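Local coordinates for nucleoporin NUP82 (Chaetomium thermophilum, PDB 5CWW), which probably serves as a structural component of the nuclear pore complex and a docking site for transport factors, here represented by its N-terminal beta-propeller domain, at residues Gly279-Leu284 with Gly371-Asp376; Cys440-Gly445 with Pro468-Phe473. All blocks are in the same frame, centred on the assembly; numbering follows the deposited sequence.

Contact 1 (Gly279-Leu284 with Gly371-Asp376); sequences GDVYAL and GPFDFD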
ATOM      1  N   GLY B 279      -4.426  -9.200  -6.815  1.00 47.49           N
ATOM      2  CA  GLY B 279      -5.104  -9.895  -5.732  1.00 47.71           C
ATOM      3  C   GLY B 279      -4.188 -10.295  -4.588  1.00 47.47           C
ATOM      4  O   GLY B 279      -4.651 -10.792  -3.563  1.00 46.98           O
ATOM      5  N   ASP B 280      -2.890 -10.073  -4.755  1.00 46.66           N
ATOM      6  CA  ASP B 280      -1.912 -10.472  -3.750  1.00 47.45           C
ATOM      7  C   ASP B 280      -1.727  -9.408  -2.677  1.00 45.93           C
ATOM      8  O   ASP B 280      -1.955  -8.218  -2.909  1.00 45.61           O
ATOM      9  CB  ASP B 280      -0.567 -10.783  -4.409  1.00 48.58           C
ATOM     10  CG  ASP B 280      -0.630 -11.990  -5.325  1.00 52.30           C
ATOM     11  OD1 ASP B 280      -1.506 -12.854  -5.115  1.00 54.07           O
ATOM     12  OD2 ASP B 280       0.201 -12.079  -6.254  1.00 53.62           O
ATOM     13  N   VAL B 281      -1.302  -9.858  -1.501  1.00 45.55           N
ATOM     14  CA  VAL B 281      -1.072  -8.988  -0.357  1.00 43.38           C
ATOM     15  C   VAL B 281       0.351  -9.199   0.135  1.00 43.21           C
ATOM     16  O   VAL B 281       0.835 -10.329   0.184  1.00 44.29           O
ATOM     17  CB  VAL B 281      -2.079  -9.273   0.787  1.00 41.26           C
ATOM     18  CG1 VAL B 281      -1.733  -8.480   2.038  1.00 39.97           C
ATOM     19  CG2 VAL B 281      -3.501  -8.965   0.336  1.00 41.93           C
ATOM     20  N   TYR B 282       1.011  -8.104   0.502  1.00 41.30           N
ATOM     21  CA  TYR B 282       2.383  -8.148   0.984  1.00 41.19           C
ATOM     22  C   TYR B 282       2.534  -7.329   2.259  1.00 39.88           C
ATOM     23  O   TYR B 282       1.726  -6.444   2.537  1.00 39.19           O
ATOM     24  CB  TYR B 282       3.346  -7.612  -0.078  1.00 41.06           C
ATOM     25  CG  TYR B 282       3.478  -8.479  -1.307  1.00 42.21           C
ATOM     26  CD1 TYR B 282       2.614  -8.328  -2.382  1.00 43.32           C
ATOM     27  CD2 TYR B 282       4.478  -9.435  -1.400  1.00 41.70           C
ATOM     28  CE1 TYR B 282       2.738  -9.112  -3.511  1.00 43.72           C
ATOM     29  CE2 TYR B 282       4.609 -10.225  -2.524  1.00 43.02           C
ATOM     30  CZ  TYR B 282       3.738 -10.059  -3.577  1.00 43.52           C
ATOM     31  OH  TYR B 282       3.867 -10.841  -4.700  1.00 44.59           O
ATOM     32  N   ALA B 283       3.586  -7.617   3.018  1.00 39.04           N
ATOM     33  CA  ALA B 283       3.904  -6.850   4.214  1.00 38.22           C
ATOM     34  C   ALA B 283       5.403  -6.593   4.306  1.00 40.52           C
ATOM     35  O   ALA B 283       6.209  -7.453   3.959  1.00 39.30           O
ATOM     36  CB  ALA B 283       3.410  -7.574   5.459  1.00 39.13           C
ATOM     37  N   LEU B 284       5.759  -5.397   4.766  1.00 43.74           N
ATOM     38  CA  LEU B 284       7.147  -5.021   5.012  1.00 46.51           C
ATOM     39  C   LEU B 284       7.327  -4.647   6.472  1.00 43.49           C
ATOM     40  O   LEU B 284       6.674  -3.725   6.956  1.00 41.11           O
ATOM     41  CB  LEU B 284       7.559  -3.831   4.146  1.00 51.47           C
ATOM     42  CG  LEU B 284       8.090  -4.027   2.730  1.00 56.21           C
ATOM     43  CD1 LEU B 284       8.401  -2.654   2.156  1.00 59.61           C
ATOM     44  CD2 LEU B 284       9.329  -4.911   2.696  1.00 58.18           C
ATOM     45  N   GLY B 371       5.299 -12.230   1.510  1.00 43.77           N
ATOM     46  CA  GLY B 371       4.159 -12.526   0.659  1.00 43.68           C
ATOM     47  C   GLY B 371       4.591 -13.116  -0.671  1.00 45.82           C
ATOM     48  O   GLY B 371       5.779 -13.340  -0.892  1.00 46.11           O
ATOM     49  N   PRO B 372       3.627 -13.382  -1.568  1.00 50.05           N
ATOM     50  CA  PRO B 372       2.189 -13.158  -1.377  1.00 50.70           C
ATOM     51  C   PRO B 372       1.610 -14.035  -0.273  1.00 50.25           C
ATOM     52  O   PRO B 372       1.887 -15.232  -0.238  1.00 50.43           O
ATOM     53  CB  PRO B 372       1.577 -13.542  -2.732  1.00 52.69           C
ATOM     54  CG  PRO B 372       2.713 -13.714  -3.675  1.00 53.52           C
ATOM     55  CD  PRO B 372       3.923 -14.016  -2.862  1.00 53.33           C
ATOM     56  N   PHE B 373       0.824 -13.444   0.621  1.00 48.90           N
ATOM     57  CA  PHE B 373       0.178 -14.198   1.685  1.00 49.65           C
ATOM     58  C   PHE B 373      -0.841 -15.178   1.120  1.00 49.89           C
ATOM     59  O   PHE B 373      -1.645 -14.822   0.258  1.00 50.76           O
ATOM     60  CB  PHE B 373      -0.510 -13.256   2.675  1.00 47.22           C
ATOM     61  CG  PHE B 373       0.427 -12.610   3.651  1.00 45.71           C
ATOM     62  CD1 PHE B 373       1.223 -11.545   3.267  1.00 45.91           C
ATOM     63  CD2 PHE B 373       0.508 -13.065   4.956  1.00 46.42           C
ATOM     64  CE1 PHE B 373       2.087 -10.949   4.164  1.00 46.02           C
ATOM     65  CE2 PHE B 373       1.367 -12.471   5.860  1.00 46.53           C
ATOM     66  CZ  PHE B 373       2.159 -11.412   5.462  1.00 46.24           C
ATOM     67  N   ASP B 374      -0.805 -16.413   1.610  0.50 55.82           N
ATOM     68  CA  ASP B 374      -1.821 -17.396   1.262  0.50 50.60           C
ATOM     69  C   ASP B 374      -3.039 -17.198   2.154  0.50 60.45           C
ATOM     70  O   ASP B 374      -2.917 -17.140   3.377  0.50 55.99           O
ATOM     71  CB  ASP B 374      -1.279 -18.819   1.407  0.50 60.63           C
ATOM     72  CG  ASP B 374      -2.285 -19.870   0.985  0.50 59.08           C
ATOM     73  OD1 ASP B 374      -2.504 -20.026  -0.233  0.50 60.97           O
ATOM     74  OD2 ASP B 374      -2.855 -20.541   1.870  0.50 61.80           O
ATOM     75  N   PHE B 375      -4.211 -17.083   1.537  1.00 56.36           N
ATOM     76  CA  PHE B 375      -5.457 -16.925   2.278  1.00 57.87           C
ATOM     77  C   PHE B 375      -6.019 -18.294   2.639  1.00 56.26           C
ATOM     78  O   PHE B 375      -6.601 -18.977   1.800  1.00 54.92           O
ATOM     79  CB  PHE B 375      -6.477 -16.127   1.463  1.00 61.73           C
ATOM     80  CG  PHE B 375      -5.999 -14.759   1.062  1.00 64.46           C
ATOM     81  CD1 PHE B 375      -5.155 -14.033   1.885  1.00 64.00           C
ATOM     82  CD2 PHE B 375      -6.386 -14.204  -0.147  1.00 65.37           C
ATOM     83  CE1 PHE B 375      -4.709 -12.776   1.512  1.00 62.99           C
ATOM     84  CE2 PHE B 375      -5.946 -12.948  -0.526  1.00 64.94           C
ATOM     85  CZ  PHE B 375      -5.107 -12.233   0.305  1.00 64.34           C
ATOM     86  N   ASP B 376      -5.835 -18.696   3.889  1.00 53.13           N
ATOM     87  CA  ASP B 376      -6.374 -19.965   4.363  1.00 53.86           C
ATOM     88  C   ASP B 376      -7.899 -19.875   4.437  1.00 54.16           C
ATOM     89  O   ASP B 376      -8.445 -18.844   4.829  1.00 53.72           O
ATOM     90  CB  ASP B 376      -5.778 -20.322   5.728  1.00 56.13           C
ATOM     91  CG  ASP B 376      -6.106 -21.736   6.162  1.00 59.71           C
ATOM     92  OD1 ASP B 376      -6.479 -22.563   5.304  1.00 61.83           O
ATOM     93  OD2 ASP B 376      -5.990 -22.022   7.372  1.00 60.58           O
TER
HETATM   94  O   HOH W   1      -1.729 -12.703  -1.211  1.00 50.06           O
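The ring of Pro372, which follows a cis peptide bond, is a bump lodged against the side chains of Asp280 and Tyr282, lying alongside both. Its CB lies 3.7 Å from Asp280 CG, and its CG comes within 3.3 Å of Tyr282 OH. Pro372 CA sits over one face of the Tyr282 ring, toward the rim. Gly371 has no side chain to fend off the tyrosine, whose CE2 comes to 3.4 Å from Gly371 C.

A nearly straight hydrogen bond joins the two backbones, 3.1 Å from Phe373 N to Val281 O and 165° at the hydrogen, with the donor in the carbonyl plane. The same oxygen also receives a CA-H contact from Pro372. CG of Phe373 lies anti to the carbonyl carbon and beside the backbone N (chi1 -79°), which turns the ring's edge toward Val281 O, 3.3 Å from CD1, and Ala283, whose CB is 3.8 Å from CE1. On Val281's other flank, Phe375 CZ abuts CG2 edge-on at 3.6 Å, the side chains crossing at about a right angle. Water 1 accepts from Val281 N and donates to Phe373 O.

Trp273 of strand 272-276 packs on Val281, Ala283 and Phe373, while Leu430 of strand 427-432 touches Val281 and Phe375. Backbone hydrogen bonds join Ala283 to Gln370 in one sheet and Asp374 to Pro468 and Leu470 in the next; residues 371-373 are the link, a crossing from outermost strand 369-370 of one propeller blade to outermost strand 374-376 of the following sheet.

Contact 2 (Cys440-Gly445 with Pro468-Phe473); sequences CLDIDG and PSLLTF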
ATOM      1  N   CYS B 440      -9.644 -10.810   7.181  1.00 50.50           N
ATOM      2  CA  CYS B 440      -8.636 -11.818   7.481  1.00 50.96           C
ATOM      3  C   CYS B 440      -7.983 -11.560   8.830  1.00 51.77           C
ATOM      4  O   CYS B 440      -7.799 -10.410   9.229  1.00 53.72           O
ATOM      5  CB  CYS B 440      -7.571 -11.847   6.385  1.00 49.53           C
ATOM      6  SG  CYS B 440      -8.252 -12.040   4.731  1.00 50.62           S
ATOM      7  N   LEU B 441      -7.627 -12.640   9.519  1.00 52.29           N
ATOM      8  CA  LEU B 441      -6.965 -12.548  10.812  1.00 49.70           C
ATOM      9  C   LEU B 441      -5.526 -13.027  10.701  1.00 50.08           C
ATOM     10  O   LEU B 441      -5.249 -14.069  10.103  1.00 51.38           O
ATOM     11  CB  LEU B 441      -7.711 -13.369  11.862  1.00 50.45           C
ATOM     12  CG  LEU B 441      -9.172 -12.990  12.106  1.00 49.70           C
ATOM     13  CD1 LEU B 441      -9.841 -14.026  13.004  1.00 52.29           C
ATOM     14  CD2 LEU B 441      -9.275 -11.598  12.716  1.00 49.89           C
ATOM     15  N   ASP B 442      -4.615 -12.253  11.280  1.00 50.89           N
ATOM     16  CA  ASP B 442      -3.205 -12.610  11.301  1.00 51.21           C
ATOM     17  C   ASP B 442      -2.919 -13.532  12.481  1.00 51.62           C
ATOM     18  O   ASP B 442      -2.469 -13.091  13.539  1.00 52.29           O
ATOM     19  CB  ASP B 442      -2.337 -11.353  11.366  1.00 51.78           C
ATOM     20  CG  ASP B 442      -0.854 -11.666  11.354  1.00 52.65           C
ATOM     21  OD1 ASP B 442      -0.485 -12.798  10.969  1.00 54.06           O
ATOM     22  OD2 ASP B 442      -0.058 -10.774  11.717  1.00 52.98           O
ATOM     23  N   ILE B 443      -3.193 -14.818  12.283  1.00 52.10           N
ATOM     24  CA  ILE B 443      -3.032 -15.827  13.324  1.00 55.54           C
ATOM     25  C   ILE B 443      -1.567 -16.057  13.672  1.00 55.74           C
ATOM     26  O   ILE B 443      -1.221 -16.260  14.835  1.00 57.55           O
ATOM     27  CB  ILE B 443      -3.652 -17.174  12.886  1.00 60.10           C
ATOM     28  CG1 ILE B 443      -5.121 -16.990  12.489  1.00 61.23           C
ATOM     29  CG2 ILE B 443      -3.520 -18.220  13.986  1.00 63.10           C
ATOM     30  CD1 ILE B 443      -5.999 -16.406  13.579  1.00 62.73           C
ATOM     31  N   ASP B 444      -0.708 -16.027  12.660  1.00 54.09           N
ATOM     32  CA  ASP B 444       0.701 -16.341  12.851  1.00 55.19           C
ATOM     33  C   ASP B 444       1.465 -15.154  13.424  1.00 53.72           C
ATOM     34  O   ASP B 444       2.412 -15.330  14.188  1.00 53.68           O
ATOM     35  CB  ASP B 444       1.322 -16.795  11.530  1.00 57.57           C
ATOM     36  CG  ASP B 444       0.767 -18.129  11.055  1.00 62.20           C
ATOM     37  OD1 ASP B 444       0.404 -18.964  11.913  1.00 65.32           O
ATOM     38  OD2 ASP B 444       0.689 -18.345   9.828  1.00 62.32           O
ATOM     39  N   GLY B 445       1.054 -13.948  13.051  1.00 53.80           N
ATOM     40  CA  GLY B 445       1.657 -12.742  13.585  1.00 54.02           C
ATOM     41  C   GLY B 445       2.828 -12.269  12.752  1.00 54.90           C
ATOM     42  O   GLY B 445       3.943 -12.771  12.890  1.00 56.14           O
ATOM     43  N   PRO B 468       3.828 -17.197   3.735  1.00 65.20           N
ATOM     44  CA  PRO B 468       3.098 -16.627   4.874  1.00 59.02           C
ATOM     45  C   PRO B 468       1.589 -16.774   4.706  1.00 54.92           C
ATOM     46  O   PRO B 468       1.111 -16.866   3.575  1.00 55.52           O
ATOM     47  CB  PRO B 468       3.515 -15.155   4.861  1.00 60.53           C
ATOM     48  CG  PRO B 468       3.988 -14.894   3.473  1.00 62.66           C
ATOM     49  CD  PRO B 468       4.585 -16.174   2.993  1.00 66.40           C
ATOM     50  N   SER B 469       0.852 -16.778   5.813  1.00 56.57           N
ATOM     51  CA  SER B 469      -0.571 -17.091   5.772  1.00 55.19           C
ATOM     52  C   SER B 469      -1.429 -16.122   6.576  1.00 51.66           C
ATOM     53  O   SER B 469      -1.016 -15.618   7.621  1.00 52.95           O
ATOM     54  CB  SER B 469      -0.803 -18.515   6.286  1.00 56.54           C
ATOM     55  OG  SER B 469      -2.183 -18.834   6.305  1.00 55.84           O
ATOM     56  N   LEU B 470      -2.623 -15.861   6.050  1.00 49.24           N
ATOM     57  CA  LEU B 470      -3.680 -15.179   6.782  1.00 47.65           C
ATOM     58  C   LEU B 470      -4.895 -16.096   6.837  1.00 47.80           C
ATOM     59  O   LEU B 470      -5.105 -16.905   5.932  1.00 49.89           O
ATOM     60  CB  LEU B 470      -4.047 -13.853   6.118  1.00 48.36           C
ATOM     61  CG  LEU B 470      -2.962 -12.774   6.078  1.00 50.01           C
ATOM     62  CD1 LEU B 470      -3.384 -11.634   5.162  1.00 49.86           C
ATOM     63  CD2 LEU B 470      -2.670 -12.257   7.478  1.00 51.00           C
ATOM     64  N   LEU B 471      -5.692 -15.961   7.892  1.00 46.17           N
ATOM     65  CA  LEU B 471      -6.914 -16.747   8.045  1.00 46.95           C
ATOM     66  C   LEU B 471      -8.122 -15.945   7.583  1.00 46.19           C
ATOM     67  O   LEU B 471      -8.481 -14.942   8.198  1.00 45.01           O
ATOM     68  CB  LEU B 471      -7.099 -17.184   9.503  1.00 48.95           C
ATOM     69  CG  LEU B 471      -8.429 -17.868   9.853  1.00 51.70           C
ATOM     70  CD1 LEU B 471      -8.646 -19.119   9.016  1.00 53.79           C
ATOM     71  CD2 LEU B 471      -8.484 -18.203  11.336  1.00 52.71           C
ATOM     72  N   THR B 472      -8.748 -16.391   6.500  1.00 48.99           N
ATOM     73  CA  THR B 472      -9.968 -15.758   6.024  1.00 52.08           C
ATOM     74  C   THR B 472     -11.095 -16.058   7.003  1.00 53.60           C
ATOM     75  O   THR B 472     -11.531 -17.202   7.126  1.00 56.45           O
ATOM     76  CB  THR B 472     -10.364 -16.247   4.618  1.00 53.75           C
ATOM     77  OG1 THR B 472      -9.237 -16.158   3.738  1.00 54.56           O
ATOM     78  CG2 THR B 472     -11.505 -15.409   4.059  1.00 53.45           C
ATOM     79  N   PHE B 473     -11.556 -15.031   7.706  1.00 53.02           N
ATOM     80  CA  PHE B 473     -12.612 -15.200   8.692  1.00 56.22           C
ATOM     81  C   PHE B 473     -13.987 -15.032   8.063  1.00 55.73           C
ATOM     82  O   PHE B 473     -14.913 -15.786   8.362  1.00 55.64           O
ATOM     83  CB  PHE B 473     -12.451 -14.205   9.840  1.00 59.45           C
ATOM     84  CG  PHE B 473     -13.688 -14.056  10.672  1.00 66.73           C
ATOM     85  CD1 PHE B 473     -14.094 -15.073  11.520  1.00 70.48           C
ATOM     86  CD2 PHE B 473     -14.458 -12.909  10.589  1.00 71.04           C
ATOM     87  CE1 PHE B 473     -15.243 -14.945  12.277  1.00 72.93           C
ATOM     88  CE2 PHE B 473     -15.607 -12.773  11.346  1.00 73.49           C
ATOM     89  CZ  PHE B 473     -16.001 -13.793  12.187  1.00 74.94           C
TER
HETATM   90  O   HOH W   2       0.787 -14.052   9.231  1.00 50.18           O
HETATM   91  O   HOH W   3      -1.947 -16.185  10.099  1.00 39.96           O
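Leu441 and Leu471 form an antiparallel hydrogen-bonded pair, with 2.8 Å from Leu441 N to Leu471 O and 2.9 Å from Leu471 N to Leu441 O, near the end of a strand pair within a propeller blade. Beyond it the first segment turns away at Asp442, the centre of an inverse gamma turn, and Ile443 folds back so that its CG1 lies 3.6 Å from Leu471 CB. Apolar side chains of another protein chain pack on Leu441, Ile443, Leu471 and Phe473.

Asp442 reaches out with CG anti to its backbone N (chi1 -179°). Its CB rests 4.0 Å from Leu470 CD2. At the tip, OD1 accepts from Gly445 N at 2.8 Å, from above the carboxylate plane, closing an Asx motif, and also takes a hydrogen from water 2. OD2 is bound by Val446 N and by Asn426 ND2.

Water 2 donates as well to Ser469 O, which accepts a second hydrogen from water 3, itself bound to Asp444 N. Thus the turn stays tied to strand 469-476 through water where direct pairing has ended. These four donors would stabilise the negative charge of the buried carboxylate, probably favour its ionised form and probably help to hold the turn.

In the fold
Contact 1 precedes contact 2 along the chain, and their centres lie about 10 Å apart on the same side of the chain's centre. Contact 2 and the second segment of contact 1 belong to the mixed sheet of strands 374-376, 469-476, 437-441, 427-432 and 389-395; residues 279-284 belong to the sheet before it. Strand 374-376, entering from contact 1, lies parallel to strand 469-476, and contact 2 pairs the far edge of that strand with 437-441. A probable hydrogen bond from Asp376 N to Leu470 O joins the two directly. Contact 1 therefore links neighbouring sheets of the propeller, contact 2 holds together the interior of one, and partner-protein chains of the assembly touch both.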